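Long-range contacts in 2-hydroxyisobutyryl-CoA synthetase (Aquincola tertiaricarbonis, PDB 6HDY), which belongs to the ANL superfamily of AMP-binding enzymes, built from a large N-terminal domain and a smaller C-terminal domain: residues E13-P18 with H329-S334; R37-P42 with R357-L362; M281-N286 with Q301-T306. All blocks are in the same frame, centred on the assembly; numbering follows the deposited sequence.

Contact 1: E13-P18 with H329-S334; sequences EEWNFP and HLERTS
Trp-15 and Phe-17 lay the N-terminal tail of the chain against Leu-330 to Thr-333, the connection between strands 322-329 and 340-347 in the five-stranded antiparallel sheet of this AMP-binding (ANL) fold. Neither segment is regular at the contact, and no direct hydrogen bond joins them; packing and one water do the work. Along the tail, Trp-15 touches first. Its CG stands anti to the backbone N (chi1 -169°), which brings the six-membered ring of the indole close to Leu-330 and Glu-331. Leu-330 CD1 sits at the indole edge, near its plane, 4.4 Å from Trp-15 CH2. Trp-15 CZ3 lies 4.1 Å from Glu-331 OE2, with the indole and carboxylate planes inclined by 44°. Asn-16 takes part through its backbone: its N donates to water 1 over 3.1 Å, and the water in turn donates to Glu-331 OE2 over 2.6 Å. Glu-331 begins by pointing away from the tail, but its extended chain brings the carboxylate back. Tyr-21 hydrogen-bonds OE1 and Arg-38 forms a salt bridge with OE2, so both oxygens have partners, an environment that probably favours the charged form. Phe-17 then presents its ring edge to two backbone carbonyls. Its CD2 is 3.4 Å from Leu-330 O, and its CZ is 3.6 Å from Arg-332 O, which lies in the ring plane. The Arg-332 side chain forms a salt bridge with Asp-143 and a hydrogen bond with Ser-282 O, while Arg-53 and Gln-56 of helix 43-64 also pack on Phe-17. Thr-333 CG2 approaches the same ring obliquely, 3.9 Å from Phe-17 CZ. Pro-18, after a cis peptide bond, crosses Thr-333 at about a right angle, with Pro-18 CB 3.8 Å from Thr-333 CG2.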
loop_
_atom_site.group_PDB
_atom_site.type_symbol
_atom_site.label_atom_id
_atom_site.label_comp_id
_atom_site.label_asym_id
_atom_site.label_seq_id
_atom_site.Cartn_x
_atom_site.Cartn_y
_atom_site.Cartn_z
ATOM N N GLU A 13 -31.949 3.743 8.626
ATOM C CA GLU A 13 -31.147 4.895 8.215
ATOM C C GLU A 13 -30.529 4.661 6.858
ATOM O O GLU A 13 -29.875 3.648 6.656
ATOM C CB GLU A 13 -30.042 5.224 9.239
ATOM C CG GLU A 13 -30.498 5.454 10.673
ATOM C CD GLU A 13 -30.544 4.227 11.567
ATOM O OE1 GLU A 13 -30.670 3.099 11.038
ATOM O OE2 GLU A 13 -30.478 4.402 12.805
ATOM N N GLU A 14 -30.796 5.581 5.915
ATOM C CA GLU A 14 -30.294 5.612 4.540
ATOM C C GLU A 14 -30.465 4.279 3.803
ATOM O O GLU A 14 -29.567 3.851 3.065
ATOM C CB GLU A 14 -28.839 6.116 4.526
ATOM C CG GLU A 14 -28.758 7.436 5.268
ATOM C CD GLU A 14 -27.441 8.157 5.189
ATOM O OE1 GLU A 14 -27.143 8.714 4.109
ATOM O OE2 GLU A 14 -26.762 8.253 6.236
ATOM N N TRP A 15 -31.647 3.645 3.998
ATOM C CA TRP A 15 -31.997 2.369 3.387
ATOM C C TRP A 15 -32.463 2.588 1.962
ATOM O O TRP A 15 -33.604 2.963 1.733
ATOM C CB TRP A 15 -33.047 1.632 4.231
ATOM C CG TRP A 15 -33.293 0.204 3.831
ATOM C CD1 TRP A 15 -34.469 -0.331 3.391
ATOM C CD2 TRP A 15 -32.353 -0.880 3.884
ATOM N NE1 TRP A 15 -34.316 -1.677 3.146
ATOM C CE2 TRP A 15 -33.030 -2.043 3.448
ATOM C CE3 TRP A 15 -31.000 -0.984 4.257
ATOM C CZ2 TRP A 15 -32.401 -3.292 3.380
ATOM C CZ3 TRP A 15 -30.374 -2.215 4.163
ATOM C CH2 TRP A 15 -31.072 -3.355 3.738
ATOM N N ASN A 16 -31.560 2.386 0.999
ATOM C CA ASN A 16 -31.854 2.583 -0.415
ATOM C C ASN A 16 -30.924 1.746 -1.283
ATOM O O ASN A 16 -29.757 1.539 -0.923
ATOM C CB ASN A 16 -31.682 4.082 -0.774
ATOM C CG ASN A 16 -32.340 4.549 -2.052
ATOM O OD1 ASN A 16 -33.447 4.126 -2.420
ATOM N ND2 ASN A 16 -31.708 5.515 -2.715
ATOM N N PHE A 17 -31.444 1.281 -2.439
ATOM C CA PHE A 17 -30.643 0.588 -3.442
ATOM C C PHE A 17 -30.830 1.260 -4.801
ATOM O O PHE A 17 -31.964 1.306 -5.288
ATOM C CB PHE A 17 -30.893 -0.921 -3.550
ATOM C CG PHE A 17 -29.869 -1.619 -4.433
ATOM C CD1 PHE A 17 -30.072 -1.740 -5.808
ATOM C CD2 PHE A 17 -28.693 -2.135 -3.892
ATOM C CE1 PHE A 17 -29.130 -2.377 -6.620
ATOM C CE2 PHE A 17 -27.764 -2.791 -4.702
ATOM C CZ PHE A 17 -27.981 -2.894 -6.065
ATOM N N PRO A 18 -29.731 1.725 -5.459
ATOM C CA PRO A 18 -28.324 1.746 -4.996
ATOM C C PRO A 18 -28.156 2.671 -3.789
ATOM O O PRO A 18 -28.819 3.696 -3.712
ATOM C CB PRO A 18 -27.557 2.302 -6.219
ATOM C CG PRO A 18 -28.479 2.113 -7.386
ATOM C CD PRO A 18 -29.852 2.337 -6.792
ATOM N N HIS A 329 -24.402 -9.595 -1.111
ATOM C CA HIS A 329 -24.288 -8.138 -1.047
ATOM C C HIS A 329 -25.664 -7.495 -1.090
ATOM O O HIS A 329 -26.464 -7.799 -1.989
ATOM C CB HIS A 329 -23.471 -7.567 -2.254
ATOM C CG HIS A 329 -21.986 -7.722 -2.110
ATOM N ND1 HIS A 329 -21.234 -8.413 -3.049
ATOM C CD2 HIS A 329 -21.156 -7.239 -1.157
ATOM C CE1 HIS A 329 -19.982 -8.341 -2.628
ATOM N NE2 HIS A 329 -19.889 -7.654 -1.487
ATOM N N LEU A 330 -25.924 -6.550 -0.167
ATOM C CA LEU A 330 -27.199 -5.803 -0.228
ATOM C C LEU A 330 -27.001 -4.335 -0.684
ATOM O O LEU A 330 -27.973 -3.638 -0.975
ATOM C CB LEU A 330 -27.941 -5.860 1.128
ATOM C CG LEU A 330 -28.252 -7.241 1.710
ATOM C CD1 LEU A 330 -28.966 -7.109 3.025
ATOM C CD2 LEU A 330 -29.073 -8.068 0.748
ATOM N N GLU A 331 -25.741 -3.877 -0.769
ATOM C CA GLU A 331 -25.387 -2.495 -1.083
ATOM C C GLU A 331 -24.236 -2.374 -2.082
ATOM O O GLU A 331 -23.348 -1.527 -1.900
ATOM C CB GLU A 331 -25.065 -1.733 0.223
ATOM C CG GLU A 331 -26.253 -1.540 1.161
ATOM C CD GLU A 331 -26.029 -0.660 2.375
ATOM O OE1 GLU A 331 -24.860 -0.432 2.754
ATOM O OE2 GLU A 331 -27.033 -0.188 2.946
ATOM N N ARG A 332 -24.243 -3.205 -3.151
ATOM C CA ARG A 332 -23.204 -3.163 -4.193
ATOM C C ARG A 332 -23.758 -3.282 -5.596
ATOM O O ARG A 332 -24.585 -4.150 -5.871
ATOM C CB ARG A 332 -22.097 -4.214 -3.943
ATOM C CG ARG A 332 -21.100 -3.783 -2.870
ATOM C CD ARG A 332 -19.801 -4.546 -2.904
ATOM N NE ARG A 332 -19.055 -4.414 -4.169
ATOM C CZ ARG A 332 -17.891 -5.010 -4.404
ATOM N NH1 ARG A 332 -17.325 -5.771 -3.473
ATOM N NH2 ARG A 332 -17.283 -4.850 -5.575
ATOM N N THR A 333 -23.299 -2.398 -6.492
ATOM C CA THR A 333 -23.707 -2.392 -7.898
ATOM C C THR A 333 -22.633 -3.004 -8.807
ATOM O O THR A 333 -22.953 -3.435 -9.908
ATOM C CB THR A 333 -24.072 -0.967 -8.339
ATOM O OG1 THR A 333 -22.976 -0.096 -8.045
ATOM C CG2 THR A 333 -25.363 -0.453 -7.688
ATOM N N SER A 334 -21.358 -3.035 -8.360
ATOM C CA SER A 334 -20.227 -3.566 -9.155
ATOM C C SER A 334 -19.820 -4.932 -8.604
ATOM O O SER A 334 -19.638 -5.063 -7.385
ATOM C CB SER A 334 -19.036 -2.602 -9.140
ATOM O OG SER A 334 -18.298 -2.697 -7.927
HETATM O O HOH W 1 -29.253 0.493 1.747
#

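Contact 2: R37-P42 with R357-L362; sequences RRETMP and RTYPRL. With SO4 (sulfate ion), chain E.
Glu-39 and Arg-357 lie side by side and point the same way, joining the end of helix 36-40 to the loop that leads into strand 361-362, an outer strand of a three-stranded antiparallel sheet in the AMP-binding fold. Their carboxylate and guanidinium planes are 29° apart. Arg-357, extended from CG to NE, brings its NE to 2.7 Å from Glu-39 OE2 in a salt bridge. The same oxygen takes a weak second bond from Arg-357 NH1 at 3.0 Å, so both donors converge on OE2, and NE meets it from above the carboxylate plane, 42° out of it. Arg-153 pairs with OE1, leaving the carboxylate between two arginines. Thr-358, the centre of an inverse gamma turn, directs its CB toward the helix end. Its backbone N donates to Glu-39 O over 3.1 Å, in the carbonyl plane. With OG1 between the backbone N and the carbonyl carbon (chi1 53°), the hydroxyl of Thr-358 donates to Met-41 O, OG1 to O 2.5 Å; Arg-46 also hydrogen-bonds OG1. Thr-358 thus holds the carbonyls of Glu-39, in the last turn, and Met-41, just beyond it. Tyr-359 crosses Glu-39 obliquely and puts one ring face against the Glu-39 carbonyl oxygen, offset toward the rim. Outside the contact, Arg-361 NH1 donates to O2 of a sulfate ion, probably from the crystallisation liquor. The Tyr-359 hydroxyl, hydrogen-bonded to Asp-302, rests with OH 3.6 Å from Glu-39 CA.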
loop_
_atom_site.group_PDB
_atom_site.type_symbol
_atom_site.label_atom_id
_atom_site.label_comp_id
_atom_site.label_asym_id
_atom_site.label_seq_id
_atom_site.Cartn_x
_atom_site.Cartn_y
_atom_site.Cartn_z
ATOM N N ARG A 37 -31.165 2.283 14.549
ATOM C CA ARG A 37 -32.283 1.505 14.002
ATOM C C ARG A 37 -31.841 0.233 13.337
ATOM O O ARG A 37 -32.184 -0.828 13.843
ATOM C CB ARG A 37 -33.199 2.330 13.071
ATOM C CG ARG A 37 -34.427 1.566 12.535
ATOM C CD ARG A 37 -35.401 1.165 13.643
ATOM N NE ARG A 37 -36.554 0.410 13.144
ATOM C CZ ARG A 37 -37.328 -0.365 13.905
ATOM N NH1 ARG A 37 -38.367 -1.002 13.374
ATOM N NH2 ARG A 37 -37.054 -0.526 15.195
ATOM N N ARG A 38 -31.046 0.325 12.239
ATOM C CA ARG A 38 -30.549 -0.833 11.481
ATOM C C ARG A 38 -29.881 -1.903 12.360
ATOM O O ARG A 38 -30.118 -3.096 12.163
ATOM C CB ARG A 38 -29.604 -0.381 10.365
ATOM C CG ARG A 38 -30.318 0.305 9.195
ATOM C CD ARG A 38 -29.360 0.975 8.204
ATOM N NE ARG A 38 -28.587 0.000 7.436
ATOM C CZ ARG A 38 -28.020 0.231 6.255
ATOM N NH1 ARG A 38 -28.152 1.412 5.667
ATOM N NH2 ARG A 38 -27.312 -0.718 5.658
ATOM N N GLU A 39 -29.122 -1.456 13.377
ATOM C CA GLU A 39 -28.337 -2.283 14.290
ATOM C C GLU A 39 -29.108 -2.927 15.459
ATOM O O GLU A 39 -28.736 -4.023 15.885
ATOM C CB GLU A 39 -27.146 -1.467 14.837
ATOM C CG GLU A 39 -26.163 -0.990 13.765
ATOM C CD GLU A 39 -24.967 -0.191 14.250
ATOM O OE1 GLU A 39 -24.363 0.553 13.445
ATOM O OE2 GLU A 39 -24.614 -0.331 15.440
ATOM N N THR A 40 -30.127 -2.232 16.008
ATOM C CA THR A 40 -30.856 -2.707 17.170
ATOM C C THR A 40 -32.352 -2.986 16.922
ATOM O O THR A 40 -33.008 -3.370 17.870
ATOM C CB THR A 40 -30.673 -1.758 18.392
ATOM O OG1 THR A 40 -31.442 -0.570 18.220
ATOM C CG2 THR A 40 -29.225 -1.411 18.674
ATOM N N MET A 41 -32.885 -2.828 15.682
ATOM C CA MET A 41 -34.306 -3.103 15.368
ATOM C C MET A 41 -34.711 -4.575 15.583
ATOM O O MET A 41 -33.835 -5.432 15.489
ATOM C CB MET A 41 -34.629 -2.706 13.920
ATOM C CG MET A 41 -34.000 -3.604 12.855
ATOM S SD MET A 41 -34.007 -2.793 11.242
ATOM C CE MET A 41 -35.766 -2.769 10.887
ATOM N N PRO A 42 -36.020 -4.924 15.796
ATOM C CA PRO A 42 -36.377 -6.354 15.917
ATOM C C PRO A 42 -35.940 -7.120 14.657
ATOM O O PRO A 42 -36.176 -6.640 13.555
ATOM C CB PRO A 42 -37.904 -6.328 16.116
ATOM C CG PRO A 42 -38.199 -4.971 16.624
ATOM C CD PRO A 42 -37.216 -4.067 15.931
ATOM N N ARG A 357 -27.105 -5.346 19.914
ATOM C CA ARG A 357 -27.371 -5.435 18.478
ATOM C C ARG A 357 -28.140 -6.737 18.225
ATOM O O ARG A 357 -27.772 -7.805 18.746
ATOM C CB ARG A 357 -26.079 -5.341 17.648
ATOM C CG ARG A 357 -25.539 -3.904 17.555
ATOM C CD ARG A 357 -24.166 -3.833 16.914
ATOM N NE ARG A 357 -23.666 -2.460 16.826
ATOM C CZ ARG A 357 -22.896 -1.863 17.733
ATOM N NH1 ARG A 357 -22.476 -0.630 17.542
ATOM N NH2 ARG A 357 -22.543 -2.502 18.841
ATOM N N THR A 358 -29.245 -6.634 17.479
ATOM C CA THR A 358 -30.142 -7.766 17.200
ATOM C C THR A 358 -29.714 -8.574 15.952
ATOM O O THR A 358 -30.509 -8.769 15.029
ATOM C CB THR A 358 -31.555 -7.223 17.056
ATOM O OG1 THR A 358 -31.489 -6.185 16.095
ATOM C CG2 THR A 358 -32.141 -6.688 18.376
ATOM N N TYR A 359 -28.460 -9.054 15.939
ATOM C CA TYR A 359 -27.873 -9.799 14.826
ATOM C C TYR A 359 -27.525 -11.242 15.216
ATOM O O TYR A 359 -27.122 -11.453 16.371
ATOM C CB TYR A 359 -26.533 -9.140 14.399
ATOM C CG TYR A 359 -26.609 -7.799 13.697
ATOM C CD1 TYR A 359 -27.467 -7.600 12.617
ATOM C CD2 TYR A 359 -25.740 -6.768 14.035
ATOM C CE1 TYR A 359 -27.486 -6.391 11.922
ATOM C CE2 TYR A 359 -25.772 -5.545 13.365
ATOM C CZ TYR A 359 -26.660 -5.356 12.321
ATOM O OH TYR A 359 -26.714 -4.141 11.686
ATOM N N PRO A 360 -27.497 -12.205 14.238
ATOM C CA PRO A 360 -26.967 -13.549 14.538
ATOM C C PRO A 360 -25.465 -13.403 14.801
ATOM O O PRO A 360 -24.845 -12.412 14.377
ATOM C CB PRO A 360 -27.201 -14.335 13.240
ATOM C CG PRO A 360 -28.198 -13.530 12.471
ATOM C CD PRO A 360 -27.888 -12.110 12.821
ATOM N N ARG A 361 -24.896 -14.360 15.524
ATOM C CA ARG A 361 -23.511 -14.325 15.946
ATOM C C ARG A 361 -22.762 -15.596 15.542
ATOM O O ARG A 361 -23.348 -16.670 15.462
ATOM C CB ARG A 361 -23.493 -14.172 17.490
ATOM C CG ARG A 361 -22.147 -13.854 18.125
ATOM C CD ARG A 361 -22.309 -13.627 19.617
ATOM N NE ARG A 361 -21.135 -12.972 20.206
ATOM C CZ ARG A 361 -21.040 -12.580 21.473
ATOM N NH1 ARG A 361 -22.053 -12.767 22.314
ATOM N NH2 ARG A 361 -19.923 -12.017 21.917
ATOM N N LEU A 362 -21.450 -15.460 15.350
ATOM C CA LEU A 362 -20.479 -16.521 15.143
ATOM C C LEU A 362 -19.648 -16.462 16.448
ATOM O O LEU A 362 -18.634 -15.752 16.503
ATOM C CB LEU A 362 -19.626 -16.285 13.883
ATOM C CG LEU A 362 -20.381 -15.952 12.579
ATOM C CD1 LEU A 362 -19.408 -15.779 11.409
ATOM C CD2 LEU A 362 -21.433 -17.009 12.239
HETATM S S SO4 E . -22.035 -13.350 25.690
HETATM O O1 SO4 E . -23.302 -13.256 24.953
HETATM O O2 SO4 E . -20.956 -12.660 24.980
HETATM O O3 SO4 E . -22.190 -12.728 27.005
HETATM O O4 SO4 E . -21.676 -14.761 25.837
#

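Contact 3: M281-N286 with Q301-T306; sequences MSPFMN and QDIIYT. With 3HL ((3S)-3-hydroxybutanoic acid), chain B; 8LQ ([[(2~{R},3~{S},4~{R},5~{R})-5-(6-aminopurin-9-yl)-3,4-bis(oxidanyl)oxolan-2-yl]methoxy-oxidanyl-phosphoryl] (3~{S})-3-oxidanylbutanoate), chain C.
While Pro-283 and Asn-286 pack on Ile-303 and Ile-304, the flat ring of Phe-284 between them belongs to the ligand pocket. One Phe-284 face is covered by (3S)-3-hydroxybutanoic acid or, in an overlapping position, by 8LQ, whose CAZ is 3.8 Å from Phe-284 CD1. Ser-282 OG lies in plane at the ring edge, and His-151 packs edge-to-face with Phe-284. Across the contact, Pro-283 CG meets Ile-303 CG2 at 3.6 Å. Ile-304 points its CD1 into the loop, 3.4 Å from Pro-283 O and close to Met-281 O as well. Asn-286 CB packs 3.7 Å from Ile-304 CB. Water 2 links the backbones, donating to Asn-286 O over 2.7 Å and to Ile-304 O over 2.9 Å; it is also hydrogen-bonded to Thr-306 OG1. Within 301-306, Gln-301 OE1 accepts from Thr-306 N and NE2 donates to Thr-306 O, linking the loop to the strand. Hydrophobic side chains thus back the loop whose Phe-284 lines the ligand pocket of this ANL-family fold.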
loop_
_atom_site.group_PDB
_atom_site.type_symbol
_atom_site.label_atom_id
_atom_site.label_comp_id
_atom_site.label_asym_id
_atom_site.label_seq_id
_atom_site.Cartn_x
_atom_site.Cartn_y
_atom_site.Cartn_z
ATOM N N MET A 281 -16.378 -10.385 -0.959
ATOM C CA MET A 281 -17.455 -9.855 -0.122
ATOM C C MET A 281 -17.165 -8.505 0.537
ATOM O O MET A 281 -17.831 -8.191 1.527
ATOM C CB MET A 281 -17.876 -10.897 0.938
ATOM C CG MET A 281 -18.444 -12.134 0.336
ATOM S SD MET A 281 -19.747 -11.704 -0.832
ATOM C CE MET A 281 -20.153 -13.132 -1.263
ATOM N N SER A 282 -16.212 -7.685 0.001
ATOM C CA SER A 282 -15.994 -6.350 0.584
ATOM C C SER A 282 -17.327 -5.609 0.453
ATOM O O SER A 282 -17.947 -5.720 -0.602
ATOM C CB SER A 282 -14.900 -5.581 -0.131
ATOM O OG SER A 282 -13.681 -6.300 -0.080
ATOM N N PRO A 283 -17.868 -4.940 1.493
ATOM C CA PRO A 283 -17.319 -4.712 2.845
ATOM C C PRO A 283 -17.217 -6.018 3.659
ATOM O O PRO A 283 -18.220 -6.571 4.108
ATOM C CB PRO A 283 -18.287 -3.662 3.433
ATOM C CG PRO A 283 -19.597 -3.913 2.730
ATOM C CD PRO A 283 -19.188 -4.295 1.322
ATOM N N PHE A 284 -15.993 -6.536 3.787
ATOM C CA PHE A 284 -15.697 -7.824 4.419
ATOM C C PHE A 284 -15.902 -7.806 5.937
ATOM O O PHE A 284 -15.982 -8.876 6.543
ATOM C CB PHE A 284 -14.277 -8.316 4.050
ATOM C CG PHE A 284 -13.192 -7.329 4.425
ATOM C CD1 PHE A 284 -12.711 -7.261 5.733
ATOM C CD2 PHE A 284 -12.674 -6.444 3.479
ATOM C CE1 PHE A 284 -11.746 -6.327 6.089
ATOM C CE2 PHE A 284 -11.686 -5.533 3.831
ATOM C CZ PHE A 284 -11.232 -5.479 5.135
ATOM N N MET A 285 -15.989 -6.598 6.548
ATOM C CA MET A 285 -16.252 -6.458 7.981
ATOM C C MET A 285 -17.742 -6.767 8.288
ATOM O O MET A 285 -18.160 -6.598 9.421
ATOM C CB MET A 285 -15.836 -5.049 8.494
ATOM C CG MET A 285 -14.336 -4.830 8.507
ATOM S SD MET A 285 -13.780 -3.215 9.133
ATOM C CE MET A 285 -14.126 -3.402 10.825
ATOM N N ASN A 286 -18.528 -7.271 7.299
ATOM C CA ASN A 286 -19.950 -7.662 7.466
ATOM C C ASN A 286 -20.142 -8.733 8.582
ATOM O O ASN A 286 -21.251 -8.991 9.049
ATOM C CB ASN A 286 -20.542 -8.123 6.120
ATOM C CG ASN A 286 -20.002 -9.456 5.660
ATOM O OD1 ASN A 286 -18.871 -9.566 5.237
ATOM N ND2 ASN A 286 -20.774 -10.516 5.782
ATOM N N GLN A 301 -26.337 -8.160 9.072
ATOM C CA GLN A 301 -27.296 -8.634 8.076
ATOM C C GLN A 301 -27.811 -7.608 7.063
ATOM O O GLN A 301 -28.101 -7.992 5.925
ATOM C CB GLN A 301 -28.479 -9.318 8.777
ATOM C CG GLN A 301 -28.115 -10.637 9.483
ATOM C CD GLN A 301 -27.560 -11.708 8.564
ATOM O OE1 GLN A 301 -26.411 -11.644 8.098
ATOM N NE2 GLN A 301 -28.336 -12.751 8.332
ATOM N N ASP A 302 -27.974 -6.336 7.470
ATOM C CA ASP A 302 -28.451 -5.262 6.583
ATOM C C ASP A 302 -27.337 -4.670 5.700
ATOM O O ASP A 302 -27.614 -3.784 4.868
ATOM C CB ASP A 302 -29.191 -4.173 7.370
ATOM C CG ASP A 302 -28.387 -3.654 8.533
ATOM O OD1 ASP A 302 -28.322 -4.356 9.567
ATOM O OD2 ASP A 302 -27.785 -2.567 8.397
ATOM N N ILE A 303 -26.085 -5.141 5.883
ATOM C CA ILE A 303 -24.942 -4.740 5.052
ATOM C C ILE A 303 -24.734 -5.846 3.984
ATOM O O ILE A 303 -24.754 -5.558 2.798
ATOM C CB ILE A 303 -23.653 -4.420 5.885
ATOM C CG1 ILE A 303 -23.869 -3.163 6.782
ATOM C CG2 ILE A 303 -22.432 -4.233 4.935
ATOM C CD1 ILE A 303 -22.768 -2.814 7.798
ATOM N N ILE A 304 -24.588 -7.109 4.430
ATOM C CA ILE A 304 -24.467 -8.331 3.631
ATOM C C ILE A 304 -25.287 -9.392 4.370
ATOM O O ILE A 304 -25.140 -9.552 5.582
ATOM C CB ILE A 304 -22.974 -8.778 3.419
ATOM C CG1 ILE A 304 -22.273 -7.885 2.376
ATOM C CG2 ILE A 304 -22.819 -10.307 3.082
ATOM C CD1 ILE A 304 -20.765 -7.986 2.380
ATOM N N TYR A 305 -26.124 -10.124 3.632
ATOM C CA TYR A 305 -26.952 -11.188 4.180
ATOM C C TYR A 305 -26.156 -12.495 4.300
ATOM O O TYR A 305 -25.820 -13.123 3.292
ATOM C CB TYR A 305 -28.240 -11.342 3.334
ATOM C CG TYR A 305 -29.176 -12.432 3.806
ATOM C CD1 TYR A 305 -29.617 -12.481 5.132
ATOM C CD2 TYR A 305 -29.630 -13.412 2.929
ATOM C CE1 TYR A 305 -30.474 -13.488 5.571
ATOM C CE2 TYR A 305 -30.500 -14.416 3.355
ATOM C CZ TYR A 305 -30.925 -14.445 4.673
ATOM O OH TYR A 305 -31.783 -15.433 5.079
ATOM N N THR A 306 -25.807 -12.869 5.540
ATOM C CA THR A 306 -25.062 -14.098 5.826
ATOM C C THR A 306 -26.053 -15.251 6.118
ATOM O O THR A 306 -26.995 -15.093 6.915
ATOM C CB THR A 306 -24.067 -13.899 7.003
ATOM O OG1 THR A 306 -23.128 -12.867 6.702
ATOM C CG2 THR A 306 -23.296 -15.187 7.365
HETATM C CA 3HL B . -9.969 -11.228 3.683
HETATM C CB 3HL B . -10.266 -10.320 2.467
HETATM O OG1 3HL B . -11.130 -9.231 2.772
HETATM C CG2 3HL B . -9.013 -9.726 1.898
HETATM C C 3HL B . -10.661 -10.657 4.896
HETATM O OA 3HL B . -10.288 -9.582 5.343
HETATM O OB 3HL B . -11.791 -11.303 5.282
HETATM N N9 8LQ C . -10.682 -15.612 6.822
HETATM C C8 8LQ C . -10.772 -14.288 6.616
HETATM N N7 8LQ C . -11.103 -13.699 7.760
HETATM C C5 8LQ C . -11.244 -14.662 8.686
HETATM C C6 8LQ C . -11.513 -14.644 10.011
HETATM N N6 8LQ C . -11.759 -13.478 10.587
HETATM N N1 8LQ C . -11.574 -15.775 10.739
HETATM C C2 8LQ C . -11.316 -17.013 10.145
HETATM N N3 8LQ C . -10.970 -17.003 8.802
HETATM C C4 8LQ C . -10.973 -15.846 8.099
HETATM C CAA 8LQ C . -10.107 -9.253 2.804
HETATM C CAZ 8LQ C . -10.294 -9.801 4.243
HETATM O OAE 8LQ C . -9.065 -9.705 4.956
HETATM C CAL 8LQ C . -10.756 -11.271 4.259
HETATM C CAS 8LQ C . -9.785 -12.156 3.466
HETATM O OAC 8LQ C . -8.720 -12.502 3.968
HETATM O OAQ 8LQ C . -10.168 -12.434 2.167
HETATM P PBC 8LQ C . -9.463 -13.558 1.273
HETATM O OAH 8LQ C . -7.974 -13.040 1.082
HETATM O OAD 8LQ C . -10.151 -13.806 -0.006
HETATM O "O5'" 8LQ C . -9.511 -14.857 2.172
HETATM C "C5'" 8LQ C . -10.790 -15.242 2.672
HETATM C "C4'" 8LQ C . -10.645 -16.471 3.532
HETATM O "O4'" 8LQ C . -9.751 -16.180 4.639
HETATM C "C3'" 8LQ C . -11.956 -16.730 4.141
HETATM O "O3'" 8LQ C . -12.780 -17.529 3.245
HETATM C "C2'" 8LQ C . -11.544 -17.494 5.401
HETATM O "O2'" 8LQ C . -11.128 -18.882 5.084
HETATM C "C1'" 8LQ C . -10.339 -16.695 5.843
HETATM O O HOH W 2 -23.042 -10.167 7.432
#

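Contact 3 is buried and nearest the centre of the chain; contact 2 is also buried but farther out, and contact 1 is only partly buried. The chemistry differs too: apolar packing with one bridging water in contact 3, a salt bridge and backbone-directed bonds in contact 2, aromatic edges and a bridging water in contact 1. Contacts 1 and 2 both anchor N-terminal residues to parts of the chain more than 300 residues later, and contact 3 is nested inside the loop each closes. Polar groups connect them: Arg-38 forms salt bridges with both Glu-331 and Asp-302, while His-329 and Arg-332 probably hydrogen-bond to Ser-282 O, two residues before the ligand-lining Phe-284.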